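Local atomic coordinates of beta-d-glucoside glucohydrolase (Hypocrea jecorina, PDB entry 3ZZ1), a protein that probably hydrolyses terminal, non-reducing beta-D-glucosyl residues with release of beta-D-glucose, as a family 3 beta-glucosidase of cellulose breakdown. Residues G62-R67 and L378-G383; T73-G78 and G317-N322. All coordinates share one frame; numbering follows the deposited sequence. Where two conformers were deposited one is given.

Contact 1. Residues G62-R67 and L378-G383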
ATOM      1  N   GLY A  62      -3.378  11.899   3.830  1.00 11.84           N
ATOM      2  CA  GLY A  62      -2.476  11.006   3.118  1.00 11.57           C
ATOM      3  C   GLY A  62      -3.190   9.730   2.697  1.00 11.55           C
ATOM      4  O   GLY A  62      -4.414   9.722   2.545  1.00 11.60           O
ATOM      5  N   PRO A  63      -2.430   8.633   2.540  1.00 11.37           N
ATOM      6  CA  PRO A  63      -2.909   7.368   1.976  1.00 11.33           C
ATOM      7  C   PRO A  63      -4.020   6.646   2.754  1.00 11.28           C
ATOM      8  O   PRO A  63      -4.717   5.816   2.170  1.00 11.14           O
ATOM      9  CB  PRO A  63      -1.640   6.504   1.929  1.00 11.30           C
ATOM     10  CG  PRO A  63      -0.512   7.488   1.954  1.00 11.57           C
ATOM     11  CD  PRO A  63      -0.992   8.570   2.857  1.00 11.39           C
ATOM     12  N   LEU A  64      -4.178   6.935   4.046  1.00 11.24           N
ATOM     13  CA  LEU A  64      -5.234   6.291   4.846  1.00 11.26           C
ATOM     14  C   LEU A  64      -6.244   7.266   5.462  1.00 11.49           C
ATOM     15  O   LEU A  64      -6.985   6.912   6.382  1.00 11.48           O
ATOM     16  CB  LEU A  64      -4.641   5.356   5.915  1.00 11.44           C
ATOM     17  CG  LEU A  64      -3.577   5.833   6.917  1.00 11.01           C
ATOM     18  CD1 LEU A  64      -4.145   6.725   7.996  1.00 11.04           C
ATOM     19  CD2 LEU A  64      -2.886   4.643   7.557  1.00 10.51           C
ATOM     20  N   GLY A  65      -6.270   8.495   4.957  1.00 11.61           N
ATOM     21  CA  GLY A  65      -7.231   9.477   5.436  1.00 12.05           C
ATOM     22  C   GLY A  65      -6.689  10.883   5.551  1.00 12.26           C
ATOM     23  O   GLY A  65      -5.528  11.148   5.223  1.00 12.25           O
ATOM     24  N   VAL A  66      -7.543  11.784   6.027  1.00 12.63           N
ATOM     25  CA  VAL A  66      -7.227  13.207   6.086  1.00 12.84           C
ATOM     26  C   VAL A  66      -6.338  13.497   7.290  1.00 13.33           C
ATOM     27  O   VAL A  66      -6.742  13.282   8.432  1.00 13.45           O
ATOM     28  CB  VAL A  66      -8.515  14.076   6.157  1.00 12.74           C
ATOM     29  CG1 VAL A  66      -8.171  15.554   6.074  1.00 12.50           C
ATOM     30  CG2 VAL A  66      -9.492  13.701   5.045  1.00 12.17           C
ATOM     31  N   ARG A  67      -5.130  13.993   7.028  1.00 13.76           N
ATOM     32  CA  ARG A  67      -4.191  14.355   8.090  1.00 13.91           C
ATOM     33  C   ARG A  67      -4.567  15.674   8.756  1.00 14.08           C
ATOM     34  O   ARG A  67      -5.048  16.593   8.096  1.00 14.10           O
ATOM     35  CB  ARG A  67      -2.771  14.445   7.532  1.00 14.02           C
ATOM     36  CG  ARG A  67      -1.668  14.510   8.587  1.00 13.49           C
ATOM     37  CD  ARG A  67      -0.324  14.677   7.916  1.00 13.51           C
ATOM     38  NE  ARG A  67       0.788  14.632   8.857  1.00 14.43           N
ATOM     39  CZ  ARG A  67       2.061  14.834   8.523  1.00 14.29           C
ATOM     40  NH1 ARG A  67       2.393  15.096   7.259  1.00 13.21           N
ATOM     41  NH2 ARG A  67       3.002  14.774   9.455  1.00 13.95           N
ATOM     42  N   LEU A 378      -1.768  -0.829  18.805  1.00 11.66           N
ATOM     43  CA  LEU A 378      -1.201  -0.295  17.569  1.00 11.54           C
ATOM     44  C   LEU A 378      -2.190  -0.414  16.401  1.00 11.34           C
ATOM     45  O   LEU A 378      -2.774  -1.473  16.181  1.00 11.33           O
ATOM     46  CB  LEU A 378       0.091  -1.056  17.233  1.00 11.41           C
ATOM     47  CG  LEU A 378       0.901  -0.619  16.006  1.00 11.66           C
ATOM     48  CD1 LEU A 378       1.573   0.738  16.225  1.00 11.63           C
ATOM     49  CD2 LEU A 378       1.930  -1.675  15.663  1.00 11.80           C
ATOM     50  N   GLY A 379      -2.354   0.668  15.647  1.00 11.19           N
ATOM     51  CA  GLY A 379      -3.270   0.682  14.512  1.00 11.18           C
ATOM     52  C   GLY A 379      -2.632   1.023  13.175  1.00 11.15           C
ATOM     53  O   GLY A 379      -3.242   0.828  12.121  1.00 11.24           O
ATOM     54  N   MET A 380      -1.408   1.542  13.220  1.00 11.08           N
ATOM     55  CA  MET A 380      -0.671   1.957  12.020  1.00 10.93           C
ATOM     56  C   MET A 380       0.743   2.390  12.392  1.00 10.81           C
ATOM     57  O   MET A 380       1.049   2.579  13.569  1.00 10.70           O
ATOM     58  CB  MET A 380      -1.382   3.118  11.318  1.00 10.90           C
ATOM     59  CG  MET A 380      -1.394   4.421  12.119  1.00 10.64           C
ATOM     60  SD  MET A 380      -2.481   5.667  11.411  1.00 12.74           S
ATOM     61  CE  MET A 380      -4.060   4.810  11.466  1.00 11.48           C
ATOM     62  N   GLY A 381       1.585   2.578  11.380  1.00 10.82           N
ATOM     63  CA  GLY A 381       2.939   3.081  11.588  1.00 11.11           C
ATOM     64  C   GLY A 381       2.971   4.589  11.746  1.00 11.17           C
ATOM     65  O   GLY A 381       1.929   5.232  11.880  1.00 11.39           O
ATOM     66  N   TRP A 382       4.170   5.162  11.722  1.00 11.35           N
ATOM     67  CA  TRP A 382       4.329   6.593  11.967  1.00 11.21           C
ATOM     68  C   TRP A 382       4.785   7.396  10.744  1.00 11.51           C
ATOM     69  O   TRP A 382       5.273   6.839   9.759  1.00 11.72           O
ATOM     70  CB  TRP A 382       5.242   6.851  13.176  1.00 11.24           C
ATOM     71  CG  TRP A 382       6.710   6.542  12.999  1.00 10.95           C
ATOM     72  CD1 TRP A 382       7.621   7.256  12.267  1.00 11.07           C
ATOM     73  CD2 TRP A 382       7.439   5.466  13.603  1.00 11.13           C
ATOM     74  NE1 TRP A 382       8.862   6.674  12.358  1.00 10.46           N
ATOM     75  CE2 TRP A 382       8.782   5.579  13.175  1.00 10.61           C
ATOM     76  CE3 TRP A 382       7.088   4.412  14.460  1.00 10.92           C
ATOM     77  CZ2 TRP A 382       9.776   4.677  13.574  1.00 11.32           C
ATOM     78  CZ3 TRP A 382       8.074   3.516  14.857  1.00 11.11           C
ATOM     79  CH2 TRP A 382       9.404   3.652  14.410  1.00 11.55           C
ATOM     80  N   GLY A 383       4.606   8.712  10.821  1.00 11.65           N
ATOM     81  CA  GLY A 383       5.075   9.623   9.783  1.00 11.66           C
ATOM     82  C   GLY A 383       3.935  10.391   9.161  1.00 11.89           C
ATOM     83  O   GLY A 383       2.878  10.549   9.776  1.00 11.98           O
TER

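Contact 2. Residues T73-G78 and G317-N322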
ATOM      1  N   THR A  73     -12.207   9.921   9.515  1.00 13.55           N
ATOM      2  CA  THR A  73     -11.962   8.515   9.771  1.00 13.04           C
ATOM      3  C   THR A  73     -10.476   8.205   9.600  1.00 12.85           C
ATOM      4  O   THR A  73      -9.822   8.727   8.697  1.00 12.99           O
ATOM      5  CB  THR A  73     -12.811   7.627   8.820  1.00 12.99           C
ATOM      6  OG1 THR A  73     -14.207   7.888   9.035  1.00 12.42           O
ATOM      7  CG2 THR A  73     -12.534   6.141   9.029  1.00 12.28           C
ATOM      8  N   ALA A  74      -9.953   7.375  10.496  1.00 12.68           N
ATOM      9  CA  ALA A  74      -8.642   6.772  10.335  1.00 12.43           C
ATOM     10  C   ALA A  74      -8.822   5.416   9.657  1.00 12.44           C
ATOM     11  O   ALA A  74      -9.159   4.421  10.307  1.00 12.56           O
ATOM     12  CB  ALA A  74      -7.962   6.610  11.683  1.00 12.36           C
ATOM     13  N   PHE A  75      -8.619   5.382   8.343  1.00 11.94           N
ATOM     14  CA  PHE A  75      -8.750   4.135   7.602  1.00 11.61           C
ATOM     15  C   PHE A  75      -7.556   3.231   7.878  1.00 11.47           C
ATOM     16  O   PHE A  75      -6.522   3.687   8.374  1.00 11.59           O
ATOM     17  CB  PHE A  75      -8.920   4.401   6.102  1.00 11.61           C
ATOM     18  CG  PHE A  75     -10.220   5.082   5.753  1.00 11.41           C
ATOM     19  CD1 PHE A  75     -10.315   6.474   5.755  1.00 11.29           C
ATOM     20  CD2 PHE A  75     -11.348   4.331   5.432  1.00 11.24           C
ATOM     21  CE1 PHE A  75     -11.509   7.110   5.436  1.00 11.59           C
ATOM     22  CE2 PHE A  75     -12.552   4.955   5.108  1.00 11.67           C
ATOM     23  CZ  PHE A  75     -12.635   6.349   5.114  1.00 12.22           C
ATOM     24  N   THR A  76      -7.715   1.942   7.594  1.00 11.05           N
ATOM     25  CA  THR A  76      -6.614   1.002   7.730  1.00 10.75           C
ATOM     26  C   THR A  76      -5.515   1.410   6.758  1.00 10.64           C
ATOM     27  O   THR A  76      -5.813   1.964   5.696  1.00 10.41           O
ATOM     28  CB  THR A  76      -7.049  -0.444   7.413  1.00 10.59           C
ATOM     29  OG1 THR A  76      -7.465  -0.534   6.042  1.00 10.34           O
ATOM     30  CG2 THR A  76      -8.193  -0.884   8.328  1.00 10.70           C
ATOM     31  N   PRO A  77      -4.242   1.159   7.124  1.00 10.70           N
ATOM     32  CA  PRO A  77      -3.147   1.275   6.164  1.00 10.51           C
ATOM     33  C   PRO A  77      -3.402   0.436   4.914  1.00 10.29           C
ATOM     34  O   PRO A  77      -4.138  -0.558   4.968  1.00 10.22           O
ATOM     35  CB  PRO A  77      -1.966   0.695   6.932  1.00 10.40           C
ATOM     36  CG  PRO A  77      -2.249   1.064   8.343  1.00 10.83           C
ATOM     37  CD  PRO A  77      -3.739   0.966   8.499  1.00 10.63           C
ATOM     38  N   GLY A  78      -2.790   0.835   3.806  1.00 10.09           N
ATOM     39  CA  GLY A  78      -2.884   0.090   2.553  1.00 10.17           C
ATOM     40  C   GLY A  78      -2.535  -1.388   2.667  1.00 10.08           C
ATOM     41  O   GLY A  78      -3.132  -2.222   1.982  1.00 10.18           O
ATOM     42  N   GLY A 317     -19.441  10.016   8.616  1.00 15.36           N
ATOM     43  CA  GLY A 317     -20.644   9.262   8.270  1.00 15.31           C
ATOM     44  C   GLY A 317     -20.580   7.856   8.853  1.00 15.17           C
ATOM     45  O   GLY A 317     -20.252   7.682  10.030  1.00 15.04           O
ATOM     46  N   ASN A 318     -20.882   6.858   8.027  1.00 15.04           N
ATOM     47  CA  ASN A 318     -20.806   5.454   8.417  0.50 15.00           C
ATOM     48  C   ASN A 318     -19.598   4.747   7.779  1.00 14.93           C
ATOM     49  O   ASN A 318     -19.601   3.519   7.618  1.00 15.07           O
ATOM     50  CB  ASN A 318     -22.114   4.749   8.039  0.50 15.10           C
ATOM     51  CG  ASN A 318     -22.427   3.565   8.938  0.50 15.24           C
ATOM     52  OD1 ASN A 318     -23.444   2.898   8.762  0.50 16.00           O
ATOM     53  ND2 ASN A 318     -21.556   3.299   9.902  0.50 15.09           N
ATOM     54  N   HIS A 319     -18.578   5.524   7.406  1.00 14.39           N
ATOM     55  CA  HIS A 319     -17.375   4.980   6.760  1.00 13.90           C
ATOM     56  C   HIS A 319     -16.615   3.947   7.606  1.00 13.74           C
ATOM     57  O   HIS A 319     -15.825   3.173   7.067  1.00 13.55           O
ATOM     58  CB  HIS A 319     -16.410   6.098   6.333  1.00 13.90           C
ATOM     59  CG  HIS A 319     -16.946   6.995   5.258  1.00 13.55           C
ATOM     60  ND1 HIS A 319     -16.590   8.320   5.155  1.00 13.58           N
ATOM     61  CD2 HIS A 319     -17.824   6.762   4.254  1.00 13.27           C
ATOM     62  CE1 HIS A 319     -17.211   8.863   4.124  1.00 13.65           C
ATOM     63  NE2 HIS A 319     -17.969   7.938   3.563  1.00 13.21           N
ATOM     64  N   LYS A 320     -16.845   3.941   8.920  1.00 13.47           N
ATOM     65  CA  LYS A 320     -16.236   2.941   9.811  1.00 13.34           C
ATOM     66  C   LYS A 320     -16.510   1.490   9.386  1.00 13.17           C
ATOM     67  O   LYS A 320     -15.753   0.588   9.742  1.00 13.13           O
ATOM     68  CB  LYS A 320     -16.644   3.159  11.278  1.00 13.36           C
ATOM     69  CG  LYS A 320     -18.117   2.892  11.603  1.00 13.29           C
ATOM     70  CD  LYS A 320     -18.367   2.747  13.110  1.00 13.78           C
ATOM     71  CE  LYS A 320     -18.185   4.059  13.884  1.00 14.49           C
ATOM     72  NZ  LYS A 320     -19.066   5.159  13.391  1.00 15.01           N
ATOM     73  N   THR A 321     -17.583   1.277   8.626  1.00 13.04           N
ATOM     74  CA  THR A 321     -17.921  -0.053   8.112  1.00 12.92           C
ATOM     75  C   THR A 321     -16.793  -0.595   7.239  1.00 12.77           C
ATOM     76  O   THR A 321     -16.522  -1.793   7.249  1.00 12.91           O
ATOM     77  CB  THR A 321     -19.224  -0.048   7.288  1.00 13.03           C
ATOM     78  OG1 THR A 321     -19.093   0.865   6.193  1.00 12.82           O
ATOM     79  CG2 THR A 321     -20.427   0.339   8.156  1.00 12.92           C
ATOM     80  N   ASN A 322     -16.136   0.290   6.490  1.00 12.45           N
ATOM     81  CA  ASN A 322     -15.007  -0.108   5.666  1.00 12.20           C
ATOM     82  C   ASN A 322     -13.808  -0.487   6.524  1.00 12.13           C
ATOM     83  O   ASN A 322     -13.159  -1.499   6.263  1.00 11.78           O
ATOM     84  CB  ASN A 322     -14.616   0.991   4.673  1.00 12.11           C
ATOM     85  CG  ASN A 322     -13.399   0.614   3.833  1.00 11.85           C
ATOM     86  OD1 ASN A 322     -12.278   1.023   4.133  1.00 10.92           O
ATOM     87  ND2 ASN A 322     -13.615  -0.178   2.784  1.00 10.55           N
TER
HETATM   88  O   HOH W   1      -9.878   0.814   5.694  1.00 14.17           O

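Contact 1. Residues G62-R67 and L378-G383
The forked end of Leu64 lies across the thioether end of Met380, the two side chains crossing at a slant, between two loops, one from the N-terminal TIM-barrel family region and one from the C-terminal family region. Start at CB of Met380, which heads toward the 62-67 loop. CG sits between the backbone N and the carbonyl carbon (chi1 67°), and the chain runs on extended to SD, which lies 3.9 Å from Leu64 CD1 and 4.0 Å from Leu64 CD2. A bend at chi3 (60°) then folds CE back against the same leucine, 4.0 Å from Leu64 CD1, and the fork of the leucine is met by sulfur and methyl together. Leu64 itself stands on a type I beta turn from Gly62 to Gly65, closed by Gly65 N to Gly62 O, and also packs on Val387 and Arg93. An alanine here would remove both methyls and would probably leave the thioether end of Met380 without its partner and free to swing. Farther along, Arg67 stretches out fully extended and lays one face of its guanidinium over Gly383 O, with NH2 4.2 Å from that oxygen. Its charge is met by salt bridges to Asp61 and Asp370. The 130 Å² between the loops is thus shared between an apolar Leu64-Met380 pair and a looser approach of Arg67 to Gly383 O, while the charged link to the C-terminal region runs through Asp370.

Contact 2. Residues T73-G78 and G317-N322
This is a buried packing contact built round the Phe75 ring, with polar groups beside it, where the loop ahead of helix 78-83 in the TIM-barrel family region meets the N-terminal end of helix 320-329 and the residue leading into it. Phe75 makes the largest share of it. Its CZ reaches His319 CB at 4.0 Å, while CD2 lies 3.7 Å from Asn322 OD1, which sits at the ring edge near its plane; ring and amide planes are turned 58° apart. Within the loop, Thr73 covers one face of the phenylalanine: with CG2 anti to the backbone N, that methyl stands 3.8 Å above the ring, over its centre. The threonine's other branch, OG1, approaches His319 CB at 3.9 Å and is hydrogen-bonded to Glu100. A water ties loop to helix, accepting from Thr76 N at 3.1 Å and donating to Asn322 OD1 at 2.9 Å. It lies in the plane of the Phe75 ring, at its edge. Helix 87-103 packs alongside: the His319 ring hydrogen-bonds Glu100 through ND1 and Glu99 through NE2, and Asn322 ND2 gives bonds to Glu92 and Leu89 O. With both ends of the Asn322 amide engaged, its rotation is probably fixed. Bonds to both imidazole nitrogens hold His319 likewise, and the two nearby glutamates would be expected to favour its protonated form.

In the fold
From the N terminus, the chain leaves strand 58-60 and enters one long loop that supplies residues 62-67 and then 73-78, which runs into helix 78-83. Contact 2 closes the shorter circuit, with 317-322 arriving 239 residues later at the start of helix 320-329. Contact 1 closes at 378-383, beyond strand 348-352, so contact 2 is nested inside it. Their centres are 11 Å apart, and the loop itself joins them: Leu64 O probably accepts a hydrogen bond from Phe75 N, and Pro77 packs on both Leu64 and Gly379. One loop of the TIM-barrel family region thus touches the C-terminal family region through contact 1 and helix 320-329 through contact 2.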